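Metallo-carboxypeptidase (Pseudomonas aeruginosa, PDB 4A39) probably acts as a zinc-dependent carboxypeptidase of the M14 family, removing C-terminal residues from peptide substrates. Local coordinates at residues F49-F54 with G182-E187; E124-E129 with F189-I194; E129-L134 with D157-R162; I347-K352 with T362-A367. All blocks are in the same frame, centred on the assembly; numbering follows the deposited sequence.

From the N terminus, residues 49-54 of the N-terminal domain open the loop that contact 1 closes at 182-187, beside the zinc. Before it closes, 124-129 begins contact 2 and helix 128-138 begins contact 3. Contact 3 closes first, at strand 157-163, and so nests inside both contact 1 and contact 2. Contacts 1 and 2 cross, since contact 2 finishes later on helix 185-196, which both use; Glu187 of contact 1 pairs with Arg128 of contact 2. Contact 4 follows in series, a short loop from the end of strand 343-350 to the start of helix 366-383. It touches contact 1 through Met185, and both reach the bound inhibitor.

Contact 1: residues F49-F54 with G182-E187; sequences FQWFHF and GEHMAE. With ZN (zinc ion), chain C; GEM ((2-guanidinoethylmercapto)succinic acid), chain D.
Trp51 sends its indole across with CG anti to the backbone N (chi1 166°), while His184 holds CG beside its own backbone N (chi1 -72°), and these two choices lay the imidazole over the six-membered ring. The result is an offset stack with centroids 4.1 Å apart and planes only 21° from parallel. His184 CD2 sits over the indole face near its rim, 3.4 Å from Trp51 CZ3. Gly182 O comes within 3.4 Å of Trp51 CE3, approaching obliquely. Trp51 NE1 points elsewhere, to the carbonyl of Ser22, so the N-terminal domain fixes the indole from its far end.

Between the two residues that touch Trp51, Glu183 turns the opposite way and grips zinc with OE1 at 2.2 Å and OE2 at 2.4 Å. His180 and His273 complete the protein ligands, and O13 of the inhibitor adds another bond to zinc at 2.2 Å. The His180-Glu183-His273 set is the metal site of M14 carboxypeptidases, and the N-terminal domain packs directly behind its loop. His184 ND1 probably accepts the backbone N-H of Tyr126, which would leave the stacked imidazole neutral, with its proton on NE2.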
# COMPACT_ATOMS: atom_id res chain seq x y z
N PHE A 49 12.34 -9.22 -4.58
CA PHE A 49 12.96 -7.97 -4.18
C PHE A 49 12.69 -6.89 -5.21
O PHE A 49 12.49 -7.16 -6.39
CB PHE A 49 14.47 -8.10 -3.91
CG PHE A 49 15.32 -8.31 -5.14
CD1 PHE A 49 15.84 -7.22 -5.84
CD2 PHE A 49 15.68 -9.59 -5.54
CE1 PHE A 49 16.71 -7.41 -6.91
CE2 PHE A 49 16.55 -9.79 -6.61
CZ PHE A 49 17.07 -8.70 -7.30
N GLN A 50 12.64 -5.66 -4.71
CA GLN A 50 12.44 -4.46 -5.52
C GLN A 50 12.54 -3.26 -4.59
O GLN A 50 13.20 -2.28 -4.91
CB GLN A 50 11.06 -4.47 -6.20
CG GLN A 50 10.89 -3.34 -7.22
CD GLN A 50 10.91 -3.82 -8.66
OE1 GLN A 50 11.27 -4.96 -8.96
NE2 GLN A 50 10.51 -2.94 -9.58
N TRP A 51 11.89 -3.36 -3.43
CA TRP A 51 11.93 -2.30 -2.43
C TRP A 51 13.34 -2.12 -1.87
O TRP A 51 14.04 -3.10 -1.60
CB TRP A 51 10.95 -2.62 -1.28
CG TRP A 51 11.16 -1.77 -0.05
CD1 TRP A 51 11.98 -2.05 1.01
CD2 TRP A 51 10.59 -0.48 0.21
NE1 TRP A 51 11.96 -1.01 1.91
CE2 TRP A 51 11.11 -0.03 1.45
CE3 TRP A 51 9.69 0.35 -0.48
CZ2 TRP A 51 10.77 1.20 2.01
CZ3 TRP A 51 9.35 1.58 0.08
CH2 TRP A 51 9.89 1.99 1.31
N PHE A 52 13.75 -0.87 -1.72
CA PHE A 52 15.06 -0.55 -1.16
C PHE A 52 14.87 0.68 -0.28
O PHE A 52 13.94 1.45 -0.47
CB PHE A 52 16.09 -0.27 -2.27
CG PHE A 52 15.76 0.91 -3.15
CD1 PHE A 52 16.13 2.20 -2.79
CD2 PHE A 52 15.09 0.72 -4.35
CE1 PHE A 52 15.84 3.29 -3.62
CE2 PHE A 52 14.79 1.79 -5.19
CZ PHE A 52 15.17 3.08 -4.82
N HIS A 53 15.75 0.83 0.71
CA HIS A 53 15.68 1.95 1.64
C HIS A 53 17.00 1.98 2.40
O HIS A 53 17.33 1.04 3.13
CB HIS A 53 14.51 1.74 2.61
CG HIS A 53 14.30 2.86 3.58
ND1 HIS A 53 13.40 2.78 4.62
CD2 HIS A 53 14.88 4.09 3.68
CE1 HIS A 53 13.43 3.91 5.32
NE2 HIS A 53 14.32 4.71 4.77
N PHE A 54 17.77 3.05 2.23
CA PHE A 54 19.05 3.17 2.92
C PHE A 54 19.41 4.60 3.24
O PHE A 54 18.84 5.55 2.69
CB PHE A 54 20.18 2.54 2.09
CG PHE A 54 20.36 3.15 0.72
CD1 PHE A 54 19.63 2.69 -0.37
CD2 PHE A 54 21.28 4.19 0.52
CE1 PHE A 54 19.80 3.24 -1.64
CE2 PHE A 54 21.46 4.75 -0.74
CZ PHE A 54 20.72 4.27 -1.82
N GLY A 182 6.33 -4.08 0.76
CA GLY A 182 6.99 -3.00 0.04
C GLY A 182 6.07 -1.93 -0.51
O GLY A 182 6.53 -0.88 -0.97
N GLU A 183 4.76 -2.16 -0.45
CA GLU A 183 3.80 -1.20 -1.00
C GLU A 183 3.35 -0.20 0.06
O GLU A 183 2.17 -0.11 0.41
CB GLU A 183 2.62 -1.98 -1.60
CG GLU A 183 3.03 -2.74 -2.87
CD GLU A 183 2.10 -3.88 -3.24
OE1 GLU A 183 0.89 -3.80 -2.92
OE2 GLU A 183 2.57 -4.84 -3.89
N HIS A 184 4.32 0.58 0.53
CA HIS A 184 4.11 1.57 1.58
C HIS A 184 3.04 2.62 1.33
O HIS A 184 2.52 3.21 2.29
CB HIS A 184 5.45 2.23 1.91
CG HIS A 184 6.39 1.32 2.65
ND1 HIS A 184 6.59 1.41 4.01
CD2 HIS A 184 7.11 0.26 2.23
CE1 HIS A 184 7.40 0.44 4.40
NE2 HIS A 184 7.73 -0.27 3.34
N MET A 185 2.70 2.87 0.07
CA MET A 185 1.65 3.83 -0.23
C MET A 185 0.35 3.35 0.40
O MET A 185 -0.53 4.15 0.71
CB MET A 185 1.47 3.97 -1.75
CG MET A 185 1.26 2.64 -2.49
SD MET A 185 2.79 1.77 -2.88
CE MET A 185 3.36 2.73 -4.31
N ALA A 186 0.22 2.04 0.59
CA ALA A 186 -0.99 1.46 1.16
C ALA A 186 -1.34 1.96 2.56
O ALA A 186 -2.47 2.39 2.81
CB ALA A 186 -0.90 -0.06 1.15
N GLU A 187 -0.39 1.92 3.50
CA GLU A 187 -0.74 2.40 4.83
C GLU A 187 -0.87 3.93 4.83
O GLU A 187 -1.59 4.49 5.66
CB GLU A 187 0.26 1.92 5.90
CG GLU A 187 -0.10 2.42 7.30
CD GLU A 187 0.31 1.48 8.43
OE1 GLU A 187 1.31 0.75 8.29
OE2 GLU A 187 -0.39 1.49 9.47
ZN ZN C . 0.36 -5.78 -3.74
C8 GEM D . -2.02 -7.90 -7.19
S7 GEM D . -3.34 -7.28 -6.08
C6 GEM D . -4.81 -7.52 -7.15
C5 GEM D . -4.53 -7.43 -8.65
N3 GEM D . -3.77 -8.60 -9.11
C1 GEM D . -4.33 -9.45 -9.97
N4 GEM D . -5.58 -9.23 -10.38
N2 GEM D . -3.67 -10.51 -10.40
C9 GEM D . -1.25 -9.06 -6.55
O14 GEM D . -1.67 -9.50 -5.46
O15 GEM D . -0.26 -9.49 -7.18
C10 GEM D . -1.06 -6.77 -7.58
C11 GEM D . -0.35 -6.18 -6.37
O12 GEM D . -0.40 -4.94 -6.22
O13 GEM D . 0.24 -6.98 -5.61

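Contact 2: residues E124-E129 with F189-I194; sequences EPYSRE and FMEGLI
Tyr126 sets its hydroxyl and the CE2 edge of its ring alongside the Glu191 side chain, joining the loop that leads into helix 128-138 to the side of helix 185-196. This is a buried tyrosine-carboxylate hydrogen bond between two elements that pack on each other beside the central sheet of the carboxypeptidase domain. Tyr126 OH donates to Glu191 OE1 at 2.7 Å, reaching the lone pair that faces away from the second oxygen. OE1 lies at the ring edge, near the plane of the phenol, and also stands 3.3 Å from Tyr126 CE2, while the carboxylate itself is turned 66° against the ring.

Glu191 gets there as a straight rod: CG is anti to the backbone N (chi1 177°), and the chain stays extended to the carboxylate. Its charge has further partners, Arg130 NE at OE1 and Lys370 NZ at OE2, so the acid is probably ionised, with cations on both oxygens and the phenol adding a third bond. Trp188 meets the Tyr126 ring edge-to-face, and Leu134 packs against both Tyr126 and Glu191.

Next along the loop, Ser127 is the N-cap of helix 128-138, its OG taking the N-H of Arg130. Arg128 folds back onto the loop, where NH2, in salt bridge with Glu187, also donates to Tyr126 O at 2.9 Å, with an N-H...O angle of 157°, from above the carbonyl plane.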
# COMPACT_ATOMS: atom_id res chain seq x y z
N GLU A 124 8.06 6.70 -0.30
CA GLU A 124 8.07 7.32 1.03
C GLU A 124 7.67 6.24 2.04
O GLU A 124 6.53 5.80 2.05
CB GLU A 124 7.08 8.49 1.06
CG GLU A 124 7.12 9.31 2.33
CD GLU A 124 6.33 10.61 2.23
OE1 GLU A 124 5.73 10.87 1.16
OE2 GLU A 124 6.32 11.37 3.22
N PRO A 125 8.61 5.81 2.91
CA PRO A 125 8.35 4.77 3.91
C PRO A 125 7.35 5.06 5.02
O PRO A 125 7.21 6.20 5.47
CB PRO A 125 9.74 4.49 4.49
CG PRO A 125 10.69 5.01 3.45
CD PRO A 125 10.01 6.26 2.98
N TYR A 126 6.67 4.00 5.46
CA TYR A 126 5.71 4.09 6.55
C TYR A 126 6.26 3.15 7.62
O TYR A 126 6.16 1.93 7.49
CB TYR A 126 4.32 3.63 6.11
CG TYR A 126 3.22 4.20 6.98
CD1 TYR A 126 3.02 3.73 8.28
CD2 TYR A 126 2.46 5.28 6.54
CE1 TYR A 126 2.08 4.33 9.12
CE2 TYR A 126 1.52 5.89 7.37
CZ TYR A 126 1.34 5.42 8.66
OH TYR A 126 0.43 6.04 9.49
N SER A 127 6.87 3.72 8.66
CA SER A 127 7.46 2.91 9.73
C SER A 127 6.43 2.34 10.68
O SER A 127 5.28 2.77 10.71
CB SER A 127 8.45 3.76 10.53
OG SER A 127 7.77 4.73 11.31
N ARG A 128 6.85 1.36 11.48
CA ARG A 128 5.94 0.77 12.44
C ARG A 128 5.74 1.77 13.58
O ARG A 128 4.74 1.70 14.31
CB ARG A 128 6.49 -0.55 12.99
CG ARG A 128 6.76 -1.63 11.94
CD ARG A 128 5.51 -1.96 11.14
NE ARG A 128 5.31 -1.03 10.03
CZ ARG A 128 4.12 -0.68 9.55
NH1 ARG A 128 3.01 -1.17 10.08
NH2 ARG A 128 4.04 0.17 8.53
N GLU A 129 6.70 2.68 13.75
CA GLU A 129 6.57 3.69 14.79
C GLU A 129 5.45 4.62 14.38
O GLU A 129 4.64 5.02 15.21
CB GLU A 129 7.89 4.46 15.00
CG GLU A 129 8.99 3.59 15.60
CD GLU A 129 10.19 4.37 16.12
OE1 GLU A 129 10.68 5.27 15.40
OE2 GLU A 129 10.65 4.07 17.24
N PHE A 189 -2.37 5.55 2.61
CA PHE A 189 -3.77 5.67 2.22
C PHE A 189 -4.65 5.53 3.47
O PHE A 189 -5.60 6.28 3.68
CB PHE A 189 -4.10 4.56 1.20
CG PHE A 189 -5.56 4.44 0.83
CD1 PHE A 189 -6.46 3.80 1.68
CD2 PHE A 189 -6.02 4.89 -0.41
CE1 PHE A 189 -7.80 3.62 1.32
CE2 PHE A 189 -7.36 4.71 -0.79
CZ PHE A 189 -8.25 4.07 0.08
N MET A 190 -4.31 4.56 4.32
CA MET A 190 -5.07 4.33 5.55
C MET A 190 -4.96 5.52 6.51
O MET A 190 -5.93 5.85 7.20
CB MET A 190 -4.58 3.06 6.24
CG MET A 190 -4.72 1.80 5.38
SD MET A 190 -6.42 1.42 4.89
CE MET A 190 -7.07 0.73 6.41
N GLU A 191 -3.79 6.15 6.58
CA GLU A 191 -3.61 7.30 7.46
C GLU A 191 -4.55 8.44 7.05
O GLU A 191 -5.13 9.11 7.89
CB GLU A 191 -2.16 7.79 7.45
CG GLU A 191 -1.93 9.04 8.30
CD GLU A 191 -0.48 9.46 8.38
OE1 GLU A 191 0.36 8.63 8.80
OE2 GLU A 191 -0.17 10.61 8.03
N GLY A 192 -4.69 8.65 5.74
CA GLY A 192 -5.56 9.70 5.26
C GLY A 192 -7.01 9.41 5.60
O GLY A 192 -7.77 10.30 6.01
N LEU A 193 -7.40 8.15 5.43
CA LEU A 193 -8.75 7.71 5.71
C LEU A 193 -9.07 7.95 7.19
O LEU A 193 -10.08 8.58 7.53
CB LEU A 193 -8.87 6.21 5.36
CG LEU A 193 -10.22 5.51 5.37
CD1 LEU A 193 -10.11 4.21 4.58
CD2 LEU A 193 -10.66 5.23 6.79
N ILE A 194 -8.20 7.48 8.07
CA ILE A 194 -8.41 7.64 9.51
C ILE A 194 -8.37 9.09 9.97
O ILE A 194 -9.18 9.50 10.81
CB ILE A 194 -7.39 6.79 10.31
CG1 ILE A 194 -7.83 5.33 10.32
CG2 ILE A 194 -7.30 7.28 11.75
CD1 ILE A 194 -7.85 4.68 8.96

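Contact 3: residues E129-L134 with D157-R162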
# COMPACT_ATOMS: atom_id res chain seq x y z
N GLU A 129 6.70 2.68 13.75
CA GLU A 129 6.57 3.69 14.79
C GLU A 129 5.45 4.62 14.38
O GLU A 129 4.64 5.02 15.21
CB GLU A 129 7.89 4.46 15.00
CG GLU A 129 8.99 3.59 15.60
CD GLU A 129 10.19 4.37 16.12
OE1 GLU A 129 10.68 5.27 15.40
OE2 GLU A 129 10.65 4.07 17.24
N ARG A 130 5.38 4.94 13.09
CA ARG A 130 4.32 5.81 12.59
C ARG A 130 3.01 5.03 12.70
O ARG A 130 1.95 5.62 12.97
CB ARG A 130 4.58 6.21 11.13
CG ARG A 130 3.68 7.34 10.67
CD ARG A 130 3.93 7.76 9.23
NE ARG A 130 3.14 8.95 8.90
CZ ARG A 130 3.53 10.20 9.13
NH1 ARG A 130 4.71 10.44 9.66
NH2 ARG A 130 2.72 11.21 8.83
N HIS A 131 3.08 3.72 12.50
CA HIS A 131 1.90 2.86 12.59
C HIS A 131 1.32 2.96 13.99
O HIS A 131 0.10 3.09 14.17
CB HIS A 131 2.27 1.40 12.30
CG HIS A 131 1.15 0.44 12.54
ND1 HIS A 131 0.12 0.25 11.64
CD2 HIS A 131 0.88 -0.37 13.59
CE1 HIS A 131 -0.73 -0.64 12.12
NE2 HIS A 131 -0.29 -1.03 13.31
N ALA A 132 2.19 2.90 14.99
CA ALA A 132 1.75 2.98 16.38
C ALA A 132 1.06 4.31 16.62
O ALA A 132 0.02 4.36 17.27
CB ALA A 132 2.94 2.83 17.32
N ARG A 133 1.62 5.39 16.08
CA ARG A 133 1.03 6.71 16.24
C ARG A 133 -0.34 6.79 15.57
O ARG A 133 -1.26 7.42 16.09
CB ARG A 133 1.95 7.79 15.68
CG ARG A 133 3.23 7.98 16.49
CD ARG A 133 3.92 9.30 16.16
NE ARG A 133 4.45 9.35 14.80
CZ ARG A 133 5.53 8.70 14.39
NH1 ARG A 133 6.22 7.94 15.23
NH2 ARG A 133 5.94 8.82 13.13
N LEU A 134 -0.47 6.15 14.41
CA LEU A 134 -1.74 6.15 13.69
C LEU A 134 -2.81 5.43 14.50
O LEU A 134 -3.95 5.88 14.59
CB LEU A 134 -1.60 5.45 12.33
CG LEU A 134 -2.91 5.30 11.54
CD1 LEU A 134 -3.51 6.67 11.25
CD2 LEU A 134 -2.64 4.55 10.24
N ASP A 157 1.57 -7.07 16.35
CA ASP A 157 0.12 -6.86 16.30
C ASP A 157 -0.48 -6.55 14.93
O ASP A 157 0.10 -5.80 14.15
CB ASP A 157 -0.30 -5.72 17.24
CG ASP A 157 -0.27 -6.11 18.70
OD1 ASP A 157 -0.47 -7.30 19.01
OD2 ASP A 157 -0.07 -5.21 19.55
N ILE A 158 -1.65 -7.13 14.68
CA ILE A 158 -2.41 -6.88 13.45
C ILE A 158 -3.73 -6.31 13.97
O ILE A 158 -4.69 -7.05 14.17
CB ILE A 158 -2.72 -8.17 12.66
CG1 ILE A 158 -1.45 -8.98 12.41
CG2 ILE A 158 -3.39 -7.81 11.34
CD1 ILE A 158 -0.47 -8.31 11.51
N GLU A 159 -3.78 -5.00 14.19
CA GLU A 159 -5.00 -4.39 14.71
C GLU A 159 -6.15 -4.30 13.72
O GLU A 159 -5.96 -3.95 12.56
CB GLU A 159 -4.72 -2.98 15.25
CG GLU A 159 -3.72 -2.94 16.39
CD GLU A 159 -2.32 -2.59 15.92
OE1 GLU A 159 -1.97 -2.94 14.77
OE2 GLU A 159 -1.56 -1.98 16.71
N LEU A 160 -7.35 -4.61 14.20
CA LEU A 160 -8.57 -4.49 13.41
C LEU A 160 -9.38 -3.42 14.13
O LEU A 160 -9.85 -3.62 15.25
CB LEU A 160 -9.36 -5.81 13.40
CG LEU A 160 -10.79 -5.74 12.83
CD1 LEU A 160 -10.76 -5.12 11.44
CD2 LEU A 160 -11.39 -7.13 12.79
N LEU A 161 -9.52 -2.26 13.49
CA LEU A 161 -10.26 -1.15 14.08
C LEU A 161 -11.67 -1.09 13.53
O LEU A 161 -11.90 -1.42 12.37
CB LEU A 161 -9.55 0.18 13.77
CG LEU A 161 -8.05 0.26 14.08
CD1 LEU A 161 -7.51 1.59 13.59
CD2 LEU A 161 -7.82 0.09 15.58
N ARG A 162 -12.62 -0.69 14.37
CA ARG A 162 -14.00 -0.56 13.91
C ARG A 162 -14.52 0.83 14.23
O ARG A 162 -14.37 1.32 15.35
CB ARG A 162 -14.93 -1.61 14.55
CG ARG A 162 -16.40 -1.40 14.14
CD ARG A 162 -17.27 -2.62 14.38
NE ARG A 162 -17.51 -2.87 15.80
CZ ARG A 162 -18.27 -3.87 16.26
NH1 ARG A 162 -18.85 -4.70 15.41
NH2 ARG A 162 -18.44 -4.03 17.56
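The His131 imidazole meets Glu159 at its edge, not over a face: OE1 lies almost exactly in the ring plane, at the NE2 corner. NE2 donates to Glu159 OE1 over 2.9 Å, with an N-H...O angle of 166°. The carboxylate is less well aligned than the ring. Its plane is turned 49° against the imidazole, and the proton arrives on the syn side but well out of that plane. Glu159 OE2 is left 3.8 Å from NE2, so a single oxygen does the work.

Helix and strand send the two side chains to meet head-on. His131 leaves helix 128-138 with CG anti to the backbone N, and Glu159 leaves its strand with a bend at chi2 (98°) that turns the carboxylate to the NE2 corner of the imidazole. At the other ring nitrogen, ND1 is hydrogen-bonded to Glu187 OE2. With a carboxylate at each nitrogen the imidazole may well carry a positive charge. Pro218 and Asn219 pack against it as well.

Ile158, next to Glu159 on the strand, points away from His131 and packs on helix 252-264. Strand 157-163 therefore has a helix on either side, running antiparallel to 144-151 and 212-217 near one border of the central mixed sheet. Far from the zinc, this His-carboxylate link ties helix 128-138 to the sheet in the layered alpha/beta fold of M14 carboxypeptidases.

Contact 4: residues I347-K352 with T362-A367; sequences IEMPFK and TGWSGA. With GEM ((2-guanidinoethylmercapto)succinic acid), chain D.
Trp364 lies against the end of strand 343-350 and the turn after it, touching Met349 and Pro350 on the strand and Lys352 beyond it. Pro350 CD sits over the indole face, 4.1 Å from the centroid of the five-membered ring and 11° off its normal, a good CH-pi contact. Met349 takes the edge: its SD is 4.7 Å from the same centroid, a Met-aromatic contact, and Trp364 NE1 makes only a weak hydrogen bond to SD at 3.6 Å. NE1 has a second weak partner in Ser369 OG.

A backbone bond ties the tryptophan's main chain to the segment that follows the strand. Trp364 N donates to Lys352 O at 2.8 Å, nearly straight (170°) and on a lone pair in the carbonyl plane. CG stands anti to the backbone N (chi1 -170°), which carries the indole back along the strand toward Met349. Gly363 just before it has positive phi, which favours glycine, and a CB there would crowd Lys352 O. Thr362 OG1 bonds to Gly363 O.

Further out, Arg97 NH2 reaches both Phe351 O and Trp364 O, binding the two segments from one guanidinium. Ser365 is the N-cap of helix 366-383, with OG on Arg368 N. Met349 packs into Ile272, Met185 and Phe189.

Glu348, one step back on the strand, faces the other way, into the inhibitor pocket, where OE2 stands 2.8 Å from O12 of the ligand. It is the predicted proton donor/acceptor, placed as is the catalytic glutamate of M14 carboxypeptidases: on the strand beside 268-275, which brings the zinc ligand His273.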
# COMPACT_ATOMS: atom_id res chain seq x y z
N ILE A 347 -7.24 -1.83 -4.83
CA ILE A 347 -6.92 -0.45 -5.20
C ILE A 347 -5.42 -0.40 -5.45
O ILE A 347 -4.63 -0.87 -4.62
CB ILE A 347 -7.30 0.56 -4.08
CG1 ILE A 347 -8.82 0.53 -3.83
CG2 ILE A 347 -6.86 1.96 -4.47
CD1 ILE A 347 -9.65 0.93 -5.04
N GLU A 348 -5.02 0.19 -6.57
CA GLU A 348 -3.61 0.26 -6.94
C GLU A 348 -3.09 1.67 -7.15
O GLU A 348 -3.57 2.40 -8.01
CB GLU A 348 -3.38 -0.54 -8.22
CG GLU A 348 -3.68 -2.03 -8.13
CD GLU A 348 -2.63 -2.80 -7.36
OE1 GLU A 348 -1.54 -2.24 -7.10
OE2 GLU A 348 -2.89 -3.97 -7.01
N MET A 349 -2.10 2.05 -6.34
CA MET A 349 -1.46 3.36 -6.46
C MET A 349 -0.06 3.11 -7.03
O MET A 349 0.57 2.09 -6.73
CB MET A 349 -1.37 4.04 -5.09
CG MET A 349 -2.71 4.51 -4.55
SD MET A 349 -2.57 5.02 -2.83
CE MET A 349 -2.68 3.40 -2.01
N PRO A 350 0.44 4.04 -7.85
CA PRO A 350 1.75 3.90 -8.48
C PRO A 350 2.99 4.24 -7.66
O PRO A 350 2.96 5.12 -6.81
CB PRO A 350 1.64 4.82 -9.69
CG PRO A 350 0.85 5.97 -9.12
CD PRO A 350 -0.24 5.26 -8.32
N PHE A 351 4.08 3.52 -7.95
CA PHE A 351 5.36 3.81 -7.31
C PHE A 351 5.99 4.96 -8.08
O PHE A 351 6.90 5.63 -7.59
CB PHE A 351 6.32 2.60 -7.38
CG PHE A 351 6.11 1.60 -6.28
CD1 PHE A 351 5.17 0.59 -6.41
CD2 PHE A 351 6.85 1.69 -5.11
CE1 PHE A 351 4.97 -0.33 -5.39
CE2 PHE A 351 6.65 0.78 -4.07
CZ PHE A 351 5.71 -0.24 -4.21
N LYS A 352 5.52 5.17 -9.31
CA LYS A 352 6.00 6.24 -10.18
C LYS A 352 5.16 7.48 -9.88
O LYS A 352 5.14 7.95 -8.75
CB LYS A 352 5.87 5.81 -11.65
CG LYS A 352 6.77 4.63 -12.03
CD LYS A 352 6.48 4.12 -13.43
CE LYS A 352 7.39 2.95 -13.80
NZ LYS A 352 7.09 2.44 -15.18
N THR A 362 7.68 15.18 -6.76
CA THR A 362 7.45 14.17 -5.73
C THR A 362 6.93 12.86 -6.29
O THR A 362 7.00 11.83 -5.61
CB THR A 362 6.40 14.63 -4.71
OG1 THR A 362 5.15 14.82 -5.38
CG2 THR A 362 6.82 15.92 -4.04
N GLY A 363 6.41 12.89 -7.51
CA GLY A 363 5.83 11.69 -8.08
C GLY A 363 4.67 11.35 -7.16
O GLY A 363 4.17 12.24 -6.46
N TRP A 364 4.21 10.11 -7.16
CA TRP A 364 3.13 9.74 -6.24
C TRP A 364 3.78 9.79 -4.86
O TRP A 364 4.94 9.40 -4.71
CB TRP A 364 2.57 8.35 -6.56
CG TRP A 364 1.30 8.06 -5.80
CD1 TRP A 364 1.14 7.16 -4.78
CD2 TRP A 364 0.02 8.69 -5.97
NE1 TRP A 364 -0.15 7.20 -4.31
CE2 TRP A 364 -0.86 8.13 -5.02
CE3 TRP A 364 -0.46 9.69 -6.84
CZ2 TRP A 364 -2.20 8.53 -4.91
CZ3 TRP A 364 -1.79 10.08 -6.73
CH2 TRP A 364 -2.65 9.50 -5.77
N SER A 365 3.02 10.25 -3.87
CA SER A 365 3.54 10.44 -2.52
C SER A 365 2.64 9.97 -1.40
O SER A 365 1.50 9.57 -1.62
CB SER A 365 3.78 11.93 -2.32
OG SER A 365 2.52 12.59 -2.39
N GLY A 366 3.15 10.06 -0.18
CA GLY A 366 2.36 9.69 0.98
C GLY A 366 1.17 10.62 1.09
O GLY A 366 0.06 10.19 1.38
N ALA A 367 1.39 11.91 0.83
CA ALA A 367 0.32 12.90 0.92
C ALA A 367 -0.80 12.64 -0.08
O ALA A 367 -1.98 12.76 0.26
CB ALA A 367 0.88 14.30 0.73
C8 GEM D . -2.02 -7.90 -7.19
S7 GEM D . -3.34 -7.28 -6.08
C6 GEM D . -4.81 -7.52 -7.15
C5 GEM D . -4.53 -7.43 -8.65
N3 GEM D . -3.77 -8.60 -9.11
C1 GEM D . -4.33 -9.45 -9.97
N4 GEM D . -5.58 -9.23 -10.38
N2 GEM D . -3.67 -10.51 -10.40
C9 GEM D . -1.25 -9.06 -6.55
O14 GEM D . -1.67 -9.50 -5.46
O15 GEM D . -0.26 -9.49 -7.18
C10 GEM D . -1.06 -6.77 -7.58
C11 GEM D . -0.35 -6.18 -6.37
O12 GEM D . -0.40 -4.94 -6.22
O13 GEM D . 0.24 -6.98 -5.61